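Local coordinates for choline binding protein PCPA (Streptococcus pneumoniae, PDB 4CP6) that is a choline-binding surface protein and vaccine antigen of the pneumococcus, probably held on the cell wall by choline and presenting a leucine-rich-repeat region outward, at residues K56-P61 / S96-P101; I120-G125 / I144-S149. All coordinates share one frame; numbering follows the deposited sequence.

Contact 1 (K56-P61 / S96-P101); sequences KPFTIP and SSITIP
Phe58 and Thr59 pair in parallel with Ile98 and Thr99, and four backbone hydrogen bonds join the segments 56-61 and 96-101. At the start Ser96 N reaches Lys56 O at 3.0 Å, while further on Phe58 N donates to Ser97 O. Phe58 O then receives Thr99 N at 2.8 Å, and the last, Ile60 N to Thr99 O, has the straightest N-H...O angle, 168°. The carbonyl of Phe58 is gripped more than once: besides Thr99 N it accepts a bond from a water and a CA-H contact from Ile98.

That same water, 2.7 Å from Thr99 OG1, also bonds Ser97 OG, so it bridges two hydroxyls of one strand to the backbone of the other. Beside it Thr59 and Thr99 stand side by side on the same face, Thr59 OG1 against Thr99 CB at 3.6 Å.

Apolar contacts occupy the reverse face. Ile60 turns CG1 away from its own carbonyl carbon (chi1 -64°), which carries the branch to Ile98 CG2 at 3.7 Å; its CD1 continues alongside Ile100 CG1. Ile98 CG2 also meets the edge of the Phe58 ring, and that ring packs edge-to-face with Phe49. Where the strands end, Pro101 CD lies against Ile60 CB at 3.8 Å.

The chemistry is thus divided between hydroxyls and water on the Ser97 and Thr99 side and the Phe58 ring and branched aliphatic side chains on the other, with Ile60, Ile98 and Ile100 buried, as expected where a strand lines the hydrophobic interior of a leucine-rich-repeat solenoid.

Contact 2 (I120-G125 / I144-S149); sequences IIFDKG and IELPAS
The strands containing Ile120-Phe122 and Ile144-Leu146 run in the same direction but diverge, their axes 36° apart and no nearer than 6.7 Å, and no direct hydrogen bond crosses between them. A water fills the place of one instead: it donates to Ile120 O at 2.7 Å and accepts from Glu145 N.

Side chains do the rest of the joining, chiefly through the Phe122 ring. Pro147 CD sits almost exactly over the centre of one ring face, 3.7 Å from the centroid and 6° off the normal, a well-formed CH-pi contact. Ile144 CG1 comes to the ring edge at Phe122 CE1, near the ring plane, and Leu146 CD2 approaches the same carbon at 4.2 Å. Phe122 CD1 lies 3.3 Å from Glu145 O, a close approach that brings the ring up to the backbone of the second strand. Earlier in the two strands, Ile144 is extended, with CG1 anti to its backbone N (chi1 -167°), which delivers CD1 to Ile120 CB at 3.8 Å; the two isoleucines lie side by side.

Each strand has a more regular neighbour on its far flank: Ile121 and Asp123 make backbone bonds to strand 97-100, and Ile144 pairs with strand 166-169. Between them the sheet continues through one water bridge and the packing round Phe122, and Phe136 and Leu141 from a loop lie against Ile120.

How the contacts relate
Following the chain from its N terminus, contact 1 comes first: strand 57-59 pairs with strand 97-100 after an excursion of 34 residues that includes strands 63-66 and 69-76 of another sheet. Contact 2 then closes a shorter loop of 18 residues within the leucine-rich-repeat region. The loops follow in series, neither nested nor crossed. What couples them is the adjacency of strands 97-100 and 119-122, where Ile98 and Ile100 probably exchange backbone bonds with Ile121 while Ile100 packs on Ile120. Together the contacts carry one parallel sheet from its edge strand 57-59 to strand 143-146, next to its last strand, 166-169.

Contact 1 (K56-P61 / S96-P101)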
ATOM      1  N   LYS A  56      -1.998  22.554 -22.663  1.00 13.63           N
ATOM      2  CA  LYS A  56      -3.146  22.452 -23.573  1.00 14.17           C
ATOM      3  C   LYS A  56      -3.460  20.973 -23.810  1.00 16.76           C
ATOM      4  O   LYS A  56      -2.584  20.131 -23.606  1.00 14.94           O
ATOM      5  CB  LYS A  56      -2.838  23.157 -24.911  1.00 16.16           C
ATOM      6  CG  LYS A  56      -2.672  24.668 -24.763  1.00 19.71           C
ATOM      7  CD  LYS A  56      -2.719  25.404 -26.085  1.00 20.80           C
ATOM      8  CE  LYS A  56      -2.397  26.868 -25.868  1.00 27.91           C
ATOM      9  NZ  LYS A  56      -0.972  27.073 -25.470  1.00 35.10           N
ATOM     10  N   PRO A  57      -4.698  20.622 -24.221  1.00 14.98           N
ATOM     11  CA  PRO A  57      -5.024  19.208 -24.449  1.00 14.44           C
ATOM     12  C   PRO A  57      -4.248  18.594 -25.602  1.00 16.64           C
ATOM     13  O   PRO A  57      -3.932  19.261 -26.601  1.00 15.38           O
ATOM     14  CB  PRO A  57      -6.523  19.247 -24.779  1.00 16.37           C
ATOM     15  CG  PRO A  57      -7.006  20.521 -24.175  1.00 20.58           C
ATOM     16  CD  PRO A  57      -5.883  21.471 -24.452  1.00 17.23           C
ATOM     17  N   PHE A  58      -3.921  17.301 -25.466  1.00 14.95           N
ATOM     18  CA  PHE A  58      -3.203  16.583 -26.496  1.00 13.72           C
ATOM     19  C   PHE A  58      -3.879  15.237 -26.734  1.00 15.40           C
ATOM     20  O   PHE A  58      -4.357  14.616 -25.764  1.00 15.19           O
ATOM     21  CB  PHE A  58      -1.752  16.343 -26.036  1.00 14.42           C
ATOM     22  CG  PHE A  58      -0.935  15.455 -26.948  1.00 13.62           C
ATOM     23  CD1 PHE A  58      -0.418  15.952 -28.143  1.00 16.53           C
ATOM     24  CD2 PHE A  58      -0.649  14.132 -26.602  1.00 14.25           C
ATOM     25  CE1 PHE A  58       0.346  15.143 -28.985  1.00 18.25           C
ATOM     26  CE2 PHE A  58       0.109  13.321 -27.456  1.00 16.79           C
ATOM     27  CZ  PHE A  58       0.615  13.838 -28.627  1.00 17.37           C
ATOM     28  N   THR A  59      -3.913  14.774 -27.979  1.00 14.24           N
ATOM     29  CA  THR A  59      -4.456  13.476 -28.344  1.00 13.21           C
ATOM     30  C   THR A  59      -3.352  12.589 -28.900  1.00 15.91           C
ATOM     31  O   THR A  59      -2.626  12.984 -29.815  1.00 14.62           O
ATOM     32  CB  THR A  59      -5.623  13.617 -29.345  1.00 16.76           C
ATOM     33  OG1 THR A  59      -6.639  14.380 -28.707  1.00 18.76           O
ATOM     34  CG2 THR A  59      -6.218  12.254 -29.763  1.00 17.99           C
ATOM     35  N   ILE A  60      -3.202  11.394 -28.341  1.00 13.60           N
ATOM     36  CA  ILE A  60      -2.212  10.458 -28.845  1.00 13.30           C
ATOM     37  C   ILE A  60      -2.657  10.002 -30.224  1.00 16.75           C
ATOM     38  O   ILE A  60      -3.802   9.553 -30.388  1.00 14.94           O
ATOM     39  CB  ILE A  60      -2.063   9.233 -27.914  1.00 16.33           C
ATOM     40  CG1 ILE A  60      -1.547   9.662 -26.558  1.00 15.47           C
ATOM     41  CG2 ILE A  60      -1.128   8.172 -28.539  1.00 17.32           C
ATOM     42  CD1 ILE A  60      -1.590   8.495 -25.455  1.00 16.47           C
ATOM     43  N   PRO A  61      -1.758  10.071 -31.235  1.00 15.97           N
ATOM     44  CA  PRO A  61      -2.139   9.568 -32.559  1.00 15.33           C
ATOM     45  C   PRO A  61      -2.527   8.078 -32.559  1.00 17.83           C
ATOM     46  O   PRO A  61      -2.069   7.314 -31.698  1.00 17.12           O
ATOM     47  CB  PRO A  61      -0.901   9.879 -33.419  1.00 17.48           C
ATOM     48  CG  PRO A  61      -0.230  11.022 -32.700  1.00 21.76           C
ATOM     49  CD  PRO A  61      -0.393  10.645 -31.253  1.00 16.99           C
ATOM     50  N   SER A  96      -2.037  19.605 -20.746  1.00 13.11           N
ATOM     51  CA  SER A  96      -2.893  19.681 -19.550  1.00 13.30           C
ATOM     52  C   SER A  96      -3.796  18.441 -19.416  1.00 15.25           C
ATOM     53  O   SER A  96      -4.316  18.158 -18.330  1.00 15.15           O
ATOM     54  CB  SER A  96      -3.771  20.913 -19.662  1.00 15.11           C
ATOM     55  OG  SER A  96      -4.470  20.879 -20.894  1.00 17.55           O
ATOM     56  N   SER A  97      -4.037  17.752 -20.522  1.00 12.35           N
ATOM     57  CA  SER A  97      -4.861  16.540 -20.562  1.00 13.41           C
ATOM     58  C   SER A  97      -4.405  15.721 -21.740  1.00 15.49           C
ATOM     59  O   SER A  97      -3.841  16.281 -22.692  1.00 13.72           O
ATOM     60  CB  SER A  97      -6.348  16.875 -20.698  1.00 16.96           C
ATOM     61  OG  SER A  97      -6.646  17.361 -21.998  1.00 23.01           O
ATOM     62  N   ILE A  98      -4.606  14.404 -21.692  1.00 14.33           N
ATOM     63  CA  ILE A  98      -4.221  13.534 -22.780  1.00 12.27           C
ATOM     64  C   ILE A  98      -5.400  12.652 -23.093  1.00 15.48           C
ATOM     65  O   ILE A  98      -5.991  12.073 -22.160  1.00 14.69           O
ATOM     66  CB  ILE A  98      -2.933  12.704 -22.503  1.00 14.10           C
ATOM     67  CG1 ILE A  98      -1.696  13.644 -22.318  1.00 14.13           C
ATOM     68  CG2 ILE A  98      -2.705  11.677 -23.634  1.00 15.22           C
ATOM     69  CD1 ILE A  98      -0.418  12.953 -21.835  1.00 15.16           C
ATOM     70  N   THR A  99      -5.756  12.559 -24.382  1.00 13.50           N
ATOM     71  CA  THR A  99      -6.822  11.696 -24.869  1.00 13.80           C
ATOM     72  C   THR A  99      -6.196  10.457 -25.483  1.00 15.27           C
ATOM     73  O   THR A  99      -5.258  10.560 -26.295  1.00 13.99           O
ATOM     74  CB  THR A  99      -7.724  12.456 -25.841  1.00 16.29           C
ATOM     75  OG1 THR A  99      -8.402  13.474 -25.113  1.00 16.88           O
ATOM     76  CG2 THR A  99      -8.745  11.551 -26.532  1.00 16.88           C
ATOM     77  N   ILE A 100      -6.690   9.269 -25.060  1.00 13.34           N
ATOM     78  CA  ILE A 100      -6.180   7.994 -25.512  1.00 12.42           C
ATOM     79  C   ILE A 100      -7.148   7.412 -26.527  1.00 15.05           C
ATOM     80  O   ILE A 100      -8.314   7.199 -26.190  1.00 14.82           O
ATOM     81  CB  ILE A 100      -6.006   7.061 -24.293  1.00 15.43           C
ATOM     82  CG1 ILE A 100      -5.023   7.711 -23.276  1.00 16.40           C
ATOM     83  CG2 ILE A 100      -5.572   5.662 -24.726  1.00 17.11           C
ATOM     84  CD1 ILE A 100      -4.604   6.831 -22.058  1.00 18.35           C
ATOM     85  N   PRO A 101      -6.675   7.125 -27.756  1.00 13.36           N
ATOM     86  CA  PRO A 101      -7.579   6.587 -28.782  1.00 13.05           C
ATOM     87  C   PRO A 101      -7.952   5.149 -28.475  1.00 14.16           C
ATOM     88  O   PRO A 101      -7.232   4.486 -27.718  1.00 14.58           O
ATOM     89  CB  PRO A 101      -6.762   6.710 -30.077  1.00 15.32           C
ATOM     90  CG  PRO A 101      -5.319   6.600 -29.608  1.00 17.52           C
ATOM     91  CD  PRO A 101      -5.308   7.331 -28.288  1.00 14.02           C
TER
HETATM   92  O   HOH W   1      -6.934  15.696 -24.436  1.00 19.82           O

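Contact 2 (I120-G125 / I144-S149)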
ATOM      1  N   ILE A 120      -6.959  12.147 -17.977  1.00 14.44           N
ATOM      2  CA  ILE A 120      -6.715  11.213 -19.053  1.00 13.85           C
ATOM      3  C   ILE A 120      -8.088  10.846 -19.516  1.00 16.77           C
ATOM      4  O   ILE A 120      -8.908  10.379 -18.696  1.00 16.15           O
ATOM      5  CB  ILE A 120      -5.949   9.956 -18.571  1.00 16.29           C
ATOM      6  CG1 ILE A 120      -4.568  10.302 -18.015  1.00 17.56           C
ATOM      7  CG2 ILE A 120      -5.878   8.882 -19.658  1.00 18.88           C
ATOM      8  CD1 ILE A 120      -3.557  10.781 -19.031  1.00 18.26           C
ATOM      9  N   ILE A 121      -8.376  11.112 -20.791  1.00 14.84           N
ATOM     10  CA  ILE A 121      -9.686  10.866 -21.361  1.00 14.41           C
ATOM     11  C   ILE A 121      -9.604   9.708 -22.322  1.00 16.70           C
ATOM     12  O   ILE A 121      -8.707   9.664 -23.175  1.00 16.92           O
ATOM     13  CB  ILE A 121     -10.172  12.150 -22.091  1.00 18.06           C
ATOM     14  CG1 ILE A 121     -10.201  13.368 -21.134  1.00 19.04           C
ATOM     15  CG2 ILE A 121     -11.535  11.924 -22.800  1.00 19.26           C
ATOM     16  CD1 ILE A 121      -9.940  14.674 -21.815  1.00 31.14           C
ATOM     17  N   PHE A 122     -10.556   8.783 -22.237  1.00 14.30           N
ATOM     18  CA  PHE A 122     -10.592   7.681 -23.184  1.00 14.57           C
ATOM     19  C   PHE A 122     -11.629   7.948 -24.250  1.00 21.27           C
ATOM     20  O   PHE A 122     -12.779   8.289 -23.936  1.00 21.07           O
ATOM     21  CB  PHE A 122     -10.920   6.344 -22.485  1.00 15.18           C
ATOM     22  CG  PHE A 122      -9.790   5.922 -21.591  1.00 14.49           C
ATOM     23  CD1 PHE A 122      -9.738   6.341 -20.266  1.00 15.49           C
ATOM     24  CD2 PHE A 122      -8.759   5.123 -22.075  1.00 15.91           C
ATOM     25  CE1 PHE A 122      -8.638   6.038 -19.464  1.00 16.84           C
ATOM     26  CE2 PHE A 122      -7.692   4.768 -21.255  1.00 16.52           C
ATOM     27  CZ  PHE A 122      -7.632   5.233 -19.949  1.00 15.99           C
ATOM     28  N   ASP A 123     -11.244   7.750 -25.519  1.00 18.21           N
ATOM     29  CA  ASP A 123     -12.213   7.845 -26.606  1.00 18.00           C
ATOM     30  C   ASP A 123     -13.157   6.671 -26.428  1.00 22.06           C
ATOM     31  O   ASP A 123     -12.774   5.640 -25.860  1.00 19.00           O
ATOM     32  CB  ASP A 123     -11.530   7.700 -27.980  1.00 19.14           C
ATOM     33  CG  ASP A 123     -10.862   8.941 -28.528  1.00 21.61           C
ATOM     34  OD1 ASP A 123     -11.187  10.049 -28.063  1.00 22.20           O
ATOM     35  OD2 ASP A 123     -10.073   8.812 -29.487  1.00 23.88           O
ATOM     36  N   LYS A 124     -14.379   6.795 -26.960  1.00 21.56           N
ATOM     37  CA  LYS A 124     -15.361   5.725 -26.893  1.00 21.98           C
ATOM     38  C   LYS A 124     -14.796   4.411 -27.499  1.00 21.85           C
ATOM     39  O   LYS A 124     -13.986   4.461 -28.426  1.00 22.20           O
ATOM     40  CB  LYS A 124     -16.638   6.160 -27.643  1.00 25.86           C
ATOM     41  CG  LYS A 124     -17.907   5.432 -27.216  1.00 51.01           C
ATOM     42  CD  LYS A 124     -19.130   5.954 -27.975  1.00 63.26           C
ATOM     43  CE  LYS A 124     -20.410   5.239 -27.605  1.00 74.81           C
ATOM     44  NZ  LYS A 124     -20.484   3.876 -28.199  1.00 84.95           N
ATOM     45  N   GLY A 125     -15.187   3.269 -26.936  1.00 18.24           N
ATOM     46  CA  GLY A 125     -14.770   1.961 -27.416  1.00 17.05           C
ATOM     47  C   GLY A 125     -13.322   1.616 -27.133  1.00 19.17           C
ATOM     48  O   GLY A 125     -12.703   0.875 -27.904  1.00 18.66           O
ATOM     49  N   ILE A 144      -9.850  10.229 -13.378  1.00 12.78           N
ATOM     50  CA  ILE A 144      -9.760   9.263 -14.463  1.00 11.32           C
ATOM     51  C   ILE A 144     -10.885   8.260 -14.323  1.00 13.13           C
ATOM     52  O   ILE A 144     -11.195   7.813 -13.206  1.00 12.74           O
ATOM     53  CB  ILE A 144      -8.357   8.555 -14.529  1.00 12.90           C
ATOM     54  CG1 ILE A 144      -8.144   7.781 -15.864  1.00 13.49           C
ATOM     55  CG2 ILE A 144      -8.136   7.617 -13.301  1.00 13.33           C
ATOM     56  CD1 ILE A 144      -6.711   7.226 -16.078  1.00 13.74           C
ATOM     57  N   GLU A 145     -11.503   7.914 -15.449  1.00 11.94           N
ATOM     58  CA  GLU A 145     -12.525   6.883 -15.510  1.00 12.17           C
ATOM     59  C   GLU A 145     -11.941   5.788 -16.389  1.00 13.21           C
ATOM     60  O   GLU A 145     -11.718   6.008 -17.596  1.00 13.50           O
ATOM     61  CB  GLU A 145     -13.818   7.415 -16.125  1.00 13.88           C
ATOM     62  CG  GLU A 145     -14.896   6.346 -16.184  1.00 16.45           C
ATOM     63  CD  GLU A 145     -16.287   6.799 -16.601  1.00 37.82           C
ATOM     64  OE1 GLU A 145     -16.598   8.008 -16.495  1.00 42.78           O
ATOM     65  OE2 GLU A 145     -17.099   5.917 -16.955  1.00 33.74           O
ATOM     66  N   LEU A 146     -11.622   4.615 -15.787  1.00 11.87           N
ATOM     67  CA  LEU A 146     -10.976   3.530 -16.510  1.00 11.78           C
ATOM     68  C   LEU A 146     -11.968   2.762 -17.336  1.00 13.07           C
ATOM     69  O   LEU A 146     -13.091   2.523 -16.862  1.00 13.76           O
ATOM     70  CB  LEU A 146     -10.159   2.649 -15.556  1.00 11.91           C
ATOM     71  CG  LEU A 146      -8.993   3.419 -14.914  1.00 15.31           C
ATOM     72  CD1 LEU A 146      -8.362   2.641 -13.779  1.00 17.36           C
ATOM     73  CD2 LEU A 146      -7.916   3.770 -15.946  1.00 13.87           C
ATOM     74  N   PRO A 147     -11.625   2.397 -18.577  1.00 10.84           N
ATOM     75  CA  PRO A 147     -12.628   1.794 -19.475  1.00 10.86           C
ATOM     76  C   PRO A 147     -12.974   0.375 -19.092  1.00 13.24           C
ATOM     77  O   PRO A 147     -12.199  -0.294 -18.407  1.00 11.85           O
ATOM     78  CB  PRO A 147     -11.948   1.841 -20.843  1.00 12.99           C
ATOM     79  CG  PRO A 147     -10.467   1.782 -20.526  1.00 14.57           C
ATOM     80  CD  PRO A 147     -10.343   2.632 -19.272  1.00 11.13           C
ATOM     81  N   ALA A 148     -14.113  -0.102 -19.597  1.00 13.21           N
ATOM     82  CA  ALA A 148     -14.600  -1.439 -19.313  1.00 12.54           C
ATOM     83  C   ALA A 148     -13.666  -2.555 -19.765  1.00 13.92           C
ATOM     84  O   ALA A 148     -13.614  -3.622 -19.157  1.00 14.08           O
ATOM     85  CB  ALA A 148     -15.967  -1.625 -19.971  1.00 14.07           C
ATOM     86  N   SER A 149     -12.890  -2.317 -20.848  1.00 11.04           N
ATOM     87  CA  SER A 149     -11.975  -3.303 -21.380  1.00 11.23           C
ATOM     88  C   SER A 149     -10.813  -3.602 -20.426  1.00 12.72           C
ATOM     89  O   SER A 149     -10.177  -4.622 -20.594  1.00 12.78           O
ATOM     90  CB  SER A 149     -11.386  -2.767 -22.683  1.00 13.01           C
ATOM     91  OG  SER A 149     -10.877  -1.457 -22.517  1.00 14.27           O
TER
HETATM   92  O   HOH W   2     -11.283   9.588 -17.819  1.00 14.49           O